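Uncharacterized protein (Pseudomonas aeruginosa, PDB 4O5P) probably hydrolyses phospholipids of target-cell membranes, acting as a type VI secretion effector with an alpha/beta-hydrolase-type catalytic core. Local coordinates at residues T370-Y375 and G467-V472; A774-R777 and D781-E784. All blocks are in the same frame, centred on the assembly; numbering follows the deposited sequence.

Following the chain from the N terminus, contact 1 comes first: strand 370-375 of the central mixed sheet is met, after 91 intervening residues that include helices but no strand, by the start of helix 469-487. It thus ties the sheet of the catalytic core to the start of a helix of the Tle1-like C-terminal region. Contact 2 is far more local, closing a short loop where 774-777 folds against helix 779-787, with only three residues between its segments, two of them already helical. The two are in series, since contact 1 is complete about 300 residues before contact 2 opens. Their centres lie 24 Å apart and their nearest atoms about 7 Å apart, without touching.

Contact 1: residues T370-Y375 and G467-V472; sequences TVEYAY and GPLEEV
Leu469 overlaps the end of Glu372, with methyl CD2 3.7 Å from carboxylate oxygen OE1 and the two side chains crossing at about a right angle. Glu372 reaches there because CG stands anti to the backbone N (chi1 -178°) and the chain stays extended beyond it. The carboxylate is buried but well supplied: OE1 is hydrogen-bonded to Ser348 OG and Tyr366 OH, OE2 to His333 ND1 and the backbone N of Ile349, so its rotation is fixed, and this polar surround would probably stabilise a negative charge. One turn of helix on, Val472 CG1 lies 3.9 Å from Ala374 CB, an apolar touch. Strand 370-375 runs parallel to strands 331-336 and 7-10 in the central sheet, an arrangement consistent with the alpha/beta-hydrolase fold. Phe8 of strand 7-10 touches all four of these side chains. The two elements meet through side chains: the nearest CA atoms, of Ala374 and Leu469, remain 7.7 Å apart, and the segments bury 122 Å² between them. Leu469 also lies near, without touching, a putative Ser-His-Asp triad. On the helix's first turn, Glu470 instead pairs with Arg350 in a salt bridge.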
ATOM      1  N   THR A 370       5.816 -18.171   6.718  1.00 15.70           N
ATOM      2  CA  THR A 370       5.836 -16.796   6.203  1.00 19.02           C
ATOM      3  C   THR A 370       7.271 -16.263   6.145  1.00 19.53           C
ATOM      4  O   THR A 370       8.061 -16.509   7.058  1.00 19.47           O
ATOM      5  CB  THR A 370       4.927 -15.858   7.027  1.00 14.93           C
ATOM      6  OG1 THR A 370       5.477 -15.654   8.336  1.00 19.47           O
ATOM      7  CG2 THR A 370       3.534 -16.470   7.165  1.00 19.47           C
ATOM      8  N   VAL A 371       7.610 -15.539   5.082  1.00 16.82           N
ATOM      9  CA  VAL A 371       9.001 -15.133   4.859  1.00 18.97           C
ATOM     10  C   VAL A 371       9.021 -13.708   4.315  1.00 15.94           C
ATOM     11  O   VAL A 371       8.091 -13.300   3.629  1.00 16.96           O
ATOM     12  CB  VAL A 371       9.730 -16.161   3.927  1.00 20.74           C
ATOM     13  CG1 VAL A 371       9.024 -16.280   2.584  1.00 20.41           C
ATOM     14  CG2 VAL A 371      11.194 -15.820   3.739  1.00 19.94           C
ATOM     15  N   GLU A 372      10.048 -12.942   4.676  1.00 16.40           N
ATOM     16  CA  GLU A 372      10.155 -11.520   4.317  1.00 17.21           C
ATOM     17  C   GLU A 372      11.532 -11.295   3.673  1.00 14.17           C
ATOM     18  O   GLU A 372      12.566 -11.591   4.280  1.00 17.10           O
ATOM     19  CB  GLU A 372       9.953 -10.651   5.580  1.00 20.22           C
ATOM     20  CG  GLU A 372       9.992  -9.112   5.396  1.00 16.29           C
ATOM     21  CD  GLU A 372       9.293  -8.382   6.539  1.00 13.12           C
ATOM     22  OE1 GLU A 372       9.906  -8.169   7.612  1.00 14.15           O
ATOM     23  OE2 GLU A 372       8.114  -8.012   6.386  1.00 15.96           O
ATOM     24  N   TYR A 373      11.548 -10.808   2.433  1.00 15.14           N
ATOM     25  CA  TYR A 373      12.798 -10.607   1.701  1.00 15.11           C
ATOM     26  C   TYR A 373      13.082  -9.131   1.484  1.00 16.94           C
ATOM     27  O   TYR A 373      12.192  -8.376   1.067  1.00 13.78           O
ATOM     28  CB  TYR A 373      12.736 -11.296   0.342  1.00 16.28           C
ATOM     29  CG  TYR A 373      12.863 -12.795   0.402  1.00 16.30           C
ATOM     30  CD1 TYR A 373      14.098 -13.401   0.620  1.00 17.24           C
ATOM     31  CD2 TYR A 373      11.748 -13.608   0.220  1.00 15.80           C
ATOM     32  CE1 TYR A 373      14.219 -14.798   0.663  1.00 15.95           C
ATOM     33  CE2 TYR A 373      11.859 -14.980   0.257  1.00 17.86           C
ATOM     34  CZ  TYR A 373      13.090 -15.568   0.487  1.00 17.01           C
ATOM     35  OH  TYR A 373      13.181 -16.939   0.520  1.00 18.18           O
ATOM     36  N   ALA A 374      14.323  -8.725   1.764  1.00 16.30           N
ATOM     37  CA  ALA A 374      14.763  -7.347   1.523  1.00 14.84           C
ATOM     38  C   ALA A 374      15.200  -7.188   0.064  1.00 17.03           C
ATOM     39  O   ALA A 374      15.999  -7.990  -0.428  1.00 15.22           O
ATOM     40  CB  ALA A 374      15.903  -6.985   2.443  1.00 15.87           C
ATOM     41  N   TYR A 375      14.676  -6.151  -0.598  1.00 12.25           N
ATOM     42  CA  TYR A 375      14.924  -5.844  -2.020  1.00 13.81           C
ATOM     43  C   TYR A 375      15.423  -4.400  -2.218  1.00 13.49           C
ATOM     44  O   TYR A 375      15.065  -3.497  -1.464  1.00 15.19           O
ATOM     45  CB  TYR A 375      13.643  -6.050  -2.863  1.00 12.29           C
ATOM     46  CG  TYR A 375      13.528  -7.441  -3.456  1.00 16.12           C
ATOM     47  CD1 TYR A 375      13.147  -8.527  -2.673  1.00 16.36           C
ATOM     48  CD2 TYR A 375      13.816  -7.671  -4.796  1.00 15.38           C
ATOM     49  CE1 TYR A 375      13.054  -9.819  -3.218  1.00 14.59           C
ATOM     50  CE2 TYR A 375      13.745  -8.946  -5.336  1.00 15.67           C
ATOM     51  CZ  TYR A 375      13.362 -10.008  -4.544  1.00 20.22           C
ATOM     52  OH  TYR A 375      13.284 -11.268  -5.096  1.00 23.30           O
ATOM     53  N   GLY A 467      20.938  -9.523   8.347  1.00 19.31           N
ATOM     54  CA  GLY A 467      20.644  -9.041   9.682  1.00 21.60           C
ATOM     55  C   GLY A 467      19.151  -8.862   9.789  1.00 19.58           C
ATOM     56  O   GLY A 467      18.437  -9.102   8.825  1.00 17.36           O
ATOM     57  N   PRO A 468      18.667  -8.434  10.959  1.00 19.17           N
ATOM     58  CA  PRO A 468      17.232  -8.143  11.062  1.00 16.08           C
ATOM     59  C   PRO A 468      16.894  -6.942  10.186  1.00 18.08           C
ATOM     60  O   PRO A 468      17.789  -6.197   9.764  1.00 17.76           O
ATOM     61  CB  PRO A 468      17.053  -7.770  12.543  1.00 19.55           C
ATOM     62  CG  PRO A 468      18.438  -7.267  12.983  1.00 26.03           C
ATOM     63  CD  PRO A 468      19.403  -8.151  12.209  1.00 17.23           C
ATOM     64  N   LEU A 469      15.614  -6.728   9.931  1.00 14.25           N
ATOM     65  CA  LEU A 469      15.219  -5.652   9.035  1.00 14.57           C
ATOM     66  C   LEU A 469      15.784  -4.281   9.415  1.00 17.63           C
ATOM     67  O   LEU A 469      16.182  -3.507   8.533  1.00 13.46           O
ATOM     68  CB  LEU A 469      13.703  -5.599   8.910  1.00 13.62           C
ATOM     69  CG  LEU A 469      13.103  -4.584   7.945  1.00 13.79           C
ATOM     70  CD1 LEU A 469      13.788  -4.671   6.581  1.00 13.37           C
ATOM     71  CD2 LEU A 469      11.613  -4.891   7.807  1.00 11.94           C
ATOM     72  N   GLU A 470      15.846  -3.987  10.712  1.00 16.32           N
ATOM     73  CA  GLU A 470      16.383  -2.702  11.159  1.00 17.52           C
ATOM     74  C   GLU A 470      17.818  -2.453  10.671  1.00 16.96           C
ATOM     75  O   GLU A 470      18.138  -1.376  10.165  1.00 18.61           O
ATOM     76  CB  GLU A 470      16.322  -2.599  12.688  1.00 14.95           C
ATOM     77  CG  GLU A 470      14.913  -2.542  13.266  1.00 17.08           C
ATOM     78  CD  GLU A 470      14.352  -3.896  13.672  1.00 17.19           C
ATOM     79  OE1 GLU A 470      14.705  -4.923  13.046  1.00 16.13           O
ATOM     80  OE2 GLU A 470      13.535  -3.928  14.629  1.00 17.09           O
ATOM     81  N   GLU A 471      18.677  -3.450  10.818  1.00 18.79           N
ATOM     82  CA  GLU A 471      20.066  -3.291  10.422  1.00 18.41           C
ATOM     83  C   GLU A 471      20.228  -3.220   8.917  1.00 18.28           C
ATOM     84  O   GLU A 471      21.119  -2.512   8.418  1.00 17.09           O
ATOM     85  CB  GLU A 471      20.908  -4.443  10.969  1.00 24.27           C
ATOM     86  CG  GLU A 471      21.041  -4.410  12.478  1.00 24.91           C
ATOM     87  CD  GLU A 471      21.803  -3.195  12.985  1.00 29.09           C
ATOM     88  OE1 GLU A 471      22.591  -2.580  12.224  1.00 29.88           O
ATOM     89  OE2 GLU A 471      21.606  -2.831  14.162  1.00 34.72           O
ATOM     90  N   VAL A 472      19.382  -3.963   8.199  1.00 14.10           N
ATOM     91  CA  VAL A 472      19.428  -3.944   6.748  1.00 13.65           C
ATOM     92  C   VAL A 472      19.019  -2.552   6.272  1.00 14.73           C
ATOM     93  O   VAL A 472      19.603  -2.013   5.336  1.00 15.20           O
ATOM     94  CB  VAL A 472      18.545  -5.066   6.108  1.00 14.35           C
ATOM     95  CG1 VAL A 472      18.316  -4.805   4.637  1.00 15.95           C
ATOM     96  CG2 VAL A 472      19.206  -6.435   6.278  1.00 15.68           C
TER

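Contact 2: residues A774-R777 and D781-E784; sequences AFTR and DKVE
Lys782 NZ, hydrogen-bonded to the backbone carbonyl oxygen of Asn771, comes to rest beside Ala774, whose CB is 4.1 Å away. On its way there the lysine's aliphatic chain slants across Thr776: CE packs 3.5 Å from methyl CG2, and CG lies 4.0 Å from OG1. The shape of the lysine explains the route. CB and CG lead away from the helix, and a bend at chi2 (-67°) then swings the rest toward Ala774, after which chi3 and chi4, both near 180°, carry the amine out in a straight run. Thr776 OG1 accepts a hydrogen bond from the backbone N of Glu778, two residues on, which makes an ST turn, and this turn leads the loop into helix 779-787. The contact spans the loop joining helix 767-772 to helix 779-787: the first supplies the carbonyl from its last turn, and the second sends its lysine back to it. Being positively charged, the amine would probably interact favourably with the carbonyl end of helix 767-772. Backbones stay apart, the nearest CA atoms, those of Thr776 and Lys782, being separated by 8.3 Å; the segments bury 114 Å² between them, and the closest atoms on both sides belong to side chains. The loop and helix rest on strand 697-702 of an antiparallel sheet: Thr776 is backbone-bonded to Leu697, while Lys782 and Val783 both touch Val699.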
ATOM      1  N   ALA A 774       3.252   9.846  25.296  1.00 27.92           N
ATOM      2  CA  ALA A 774       4.646   9.452  25.502  1.00 25.63           C
ATOM      3  C   ALA A 774       5.259   8.871  24.237  1.00 23.93           C
ATOM      4  O   ALA A 774       4.613   8.106  23.523  1.00 25.05           O
ATOM      5  CB  ALA A 774       4.758   8.443  26.647  1.00 23.10           C
ATOM      6  N   PHE A 775       6.508   9.231  23.972  1.00 24.24           N
ATOM      7  CA  PHE A 775       7.252   8.625  22.874  1.00 21.81           C
ATOM      8  C   PHE A 775       7.594   7.174  23.210  1.00 23.65           C
ATOM      9  O   PHE A 775       8.349   6.913  24.150  1.00 28.27           O
ATOM     10  CB  PHE A 775       8.544   9.409  22.613  1.00 22.51           C
ATOM     11  CG  PHE A 775       8.333  10.708  21.888  1.00 19.63           C
ATOM     12  CD1 PHE A 775       8.009  10.720  20.532  1.00 21.95           C
ATOM     13  CD2 PHE A 775       8.490  11.911  22.549  1.00 19.27           C
ATOM     14  CE1 PHE A 775       7.822  11.917  19.869  1.00 21.52           C
ATOM     15  CE2 PHE A 775       8.307  13.112  21.891  1.00 22.68           C
ATOM     16  CZ  PHE A 775       7.975  13.117  20.552  1.00 21.50           C
ATOM     17  N   THR A 776       7.041   6.225  22.458  1.00 24.34           N
ATOM     18  CA  THR A 776       7.359   4.815  22.674  1.00 22.45           C
ATOM     19  C   THR A 776       7.534   4.063  21.363  1.00 20.59           C
ATOM     20  O   THR A 776       7.114   4.539  20.304  1.00 22.56           O
ATOM     21  CB  THR A 776       6.260   4.074  23.459  1.00 24.76           C
ATOM     22  OG1 THR A 776       5.246   3.629  22.554  1.00 28.64           O
ATOM     23  CG2 THR A 776       5.659   4.960  24.529  1.00 27.61           C
ATOM     24  N   ARG A 777       8.146   2.887  21.444  1.00 19.49           N
ATOM     25  CA  ARG A 777       8.219   1.976  20.300  1.00 21.06           C
ATOM     26  C   ARG A 777       7.079   0.957  20.308  1.00 21.86           C
ATOM     27  O   ARG A 777       7.119  -0.043  19.588  1.00 21.12           O
ATOM     28  CB  ARG A 777       9.563   1.262  20.265  1.00 20.26           C
ATOM     29  CG  ARG A 777      10.681   2.163  19.766  1.00 20.10           C
ATOM     30  CD  ARG A 777      11.970   1.400  19.505  1.00 21.85           C
ATOM     31  NE  ARG A 777      13.033   2.337  19.129  1.00 26.62           N
ATOM     32  CZ  ARG A 777      13.658   3.138  19.987  1.00 32.03           C
ATOM     33  NH1 ARG A 777      13.354   3.106  21.282  1.00 31.94           N
ATOM     34  NH2 ARG A 777      14.596   3.974  19.556  1.00 28.48           N
ATOM     35  N   ASP A 781       0.042  -0.115  21.049  1.00 21.37           N
ATOM     36  CA  ASP A 781      -0.428  -0.166  22.433  1.00 24.94           C
ATOM     37  C   ASP A 781      -1.062   1.165  22.874  1.00 25.83           C
ATOM     38  O   ASP A 781      -2.150   1.181  23.473  1.00 23.86           O
ATOM     39  CB  ASP A 781       0.747  -0.481  23.367  1.00 24.45           C
ATOM     40  CG  ASP A 781       1.355  -1.862  23.135  1.00 25.79           C
ATOM     41  OD1 ASP A 781       1.011  -2.556  22.147  1.00 22.99           O
ATOM     42  OD2 ASP A 781       2.221  -2.244  23.955  1.00 21.46           O
ATOM     43  N   LYS A 782      -0.365   2.274  22.599  1.00 22.91           N
ATOM     44  CA  LYS A 782      -0.881   3.620  22.874  1.00 22.85           C
ATOM     45  C   LYS A 782      -2.137   3.951  22.059  1.00 23.89           C
ATOM     46  O   LYS A 782      -3.066   4.596  22.562  1.00 22.42           O
ATOM     47  CB  LYS A 782       0.198   4.685  22.586  1.00 23.39           C
ATOM     48  CG  LYS A 782       1.438   4.602  23.475  1.00 27.82           C
ATOM     49  CD  LYS A 782       1.124   4.947  24.940  1.00 28.10           C
ATOM     50  CE  LYS A 782       2.374   4.825  25.813  1.00 30.21           C
ATOM     51  NZ  LYS A 782       2.148   5.313  27.195  1.00 31.01           N
ATOM     52  N   VAL A 783      -2.158   3.536  20.792  1.00 22.18           N
ATOM     53  CA  VAL A 783      -3.309   3.797  19.935  1.00 21.80           C
ATOM     54  C   VAL A 783      -4.519   3.063  20.512  1.00 23.03           C
ATOM     55  O   VAL A 783      -5.606   3.647  20.650  1.00 23.82           O
ATOM     56  CB  VAL A 783      -3.053   3.381  18.461  1.00 19.94           C
ATOM     57  CG1 VAL A 783      -4.369   3.238  17.710  1.00 21.39           C
ATOM     58  CG2 VAL A 783      -2.140   4.395  17.751  1.00 16.23           C
ATOM     59  N   GLU A 784      -4.321   1.799  20.881  1.00 22.84           N
ATOM     60  CA  GLU A 784      -5.393   1.015  21.525  1.00 26.10           C
ATOM     61  C   GLU A 784      -5.862   1.696  22.810  1.00 26.51           C
ATOM     62  O   GLU A 784      -7.064   1.880  23.021  1.00 29.10           O
ATOM     63  CB  GLU A 784      -4.912  -0.407  21.837  1.00 23.93           C
ATOM     64  CG  GLU A 784      -6.017  -1.467  21.931  1.00 28.86           C
ATOM     65  CD  GLU A 784      -6.839  -1.380  23.209  1.00 40.90           C
ATOM     66  OE1 GLU A 784      -7.940  -1.990  23.260  1.00 43.21           O
ATOM     67  OE2 GLU A 784      -6.383  -0.714  24.169  1.00 42.95           O
TER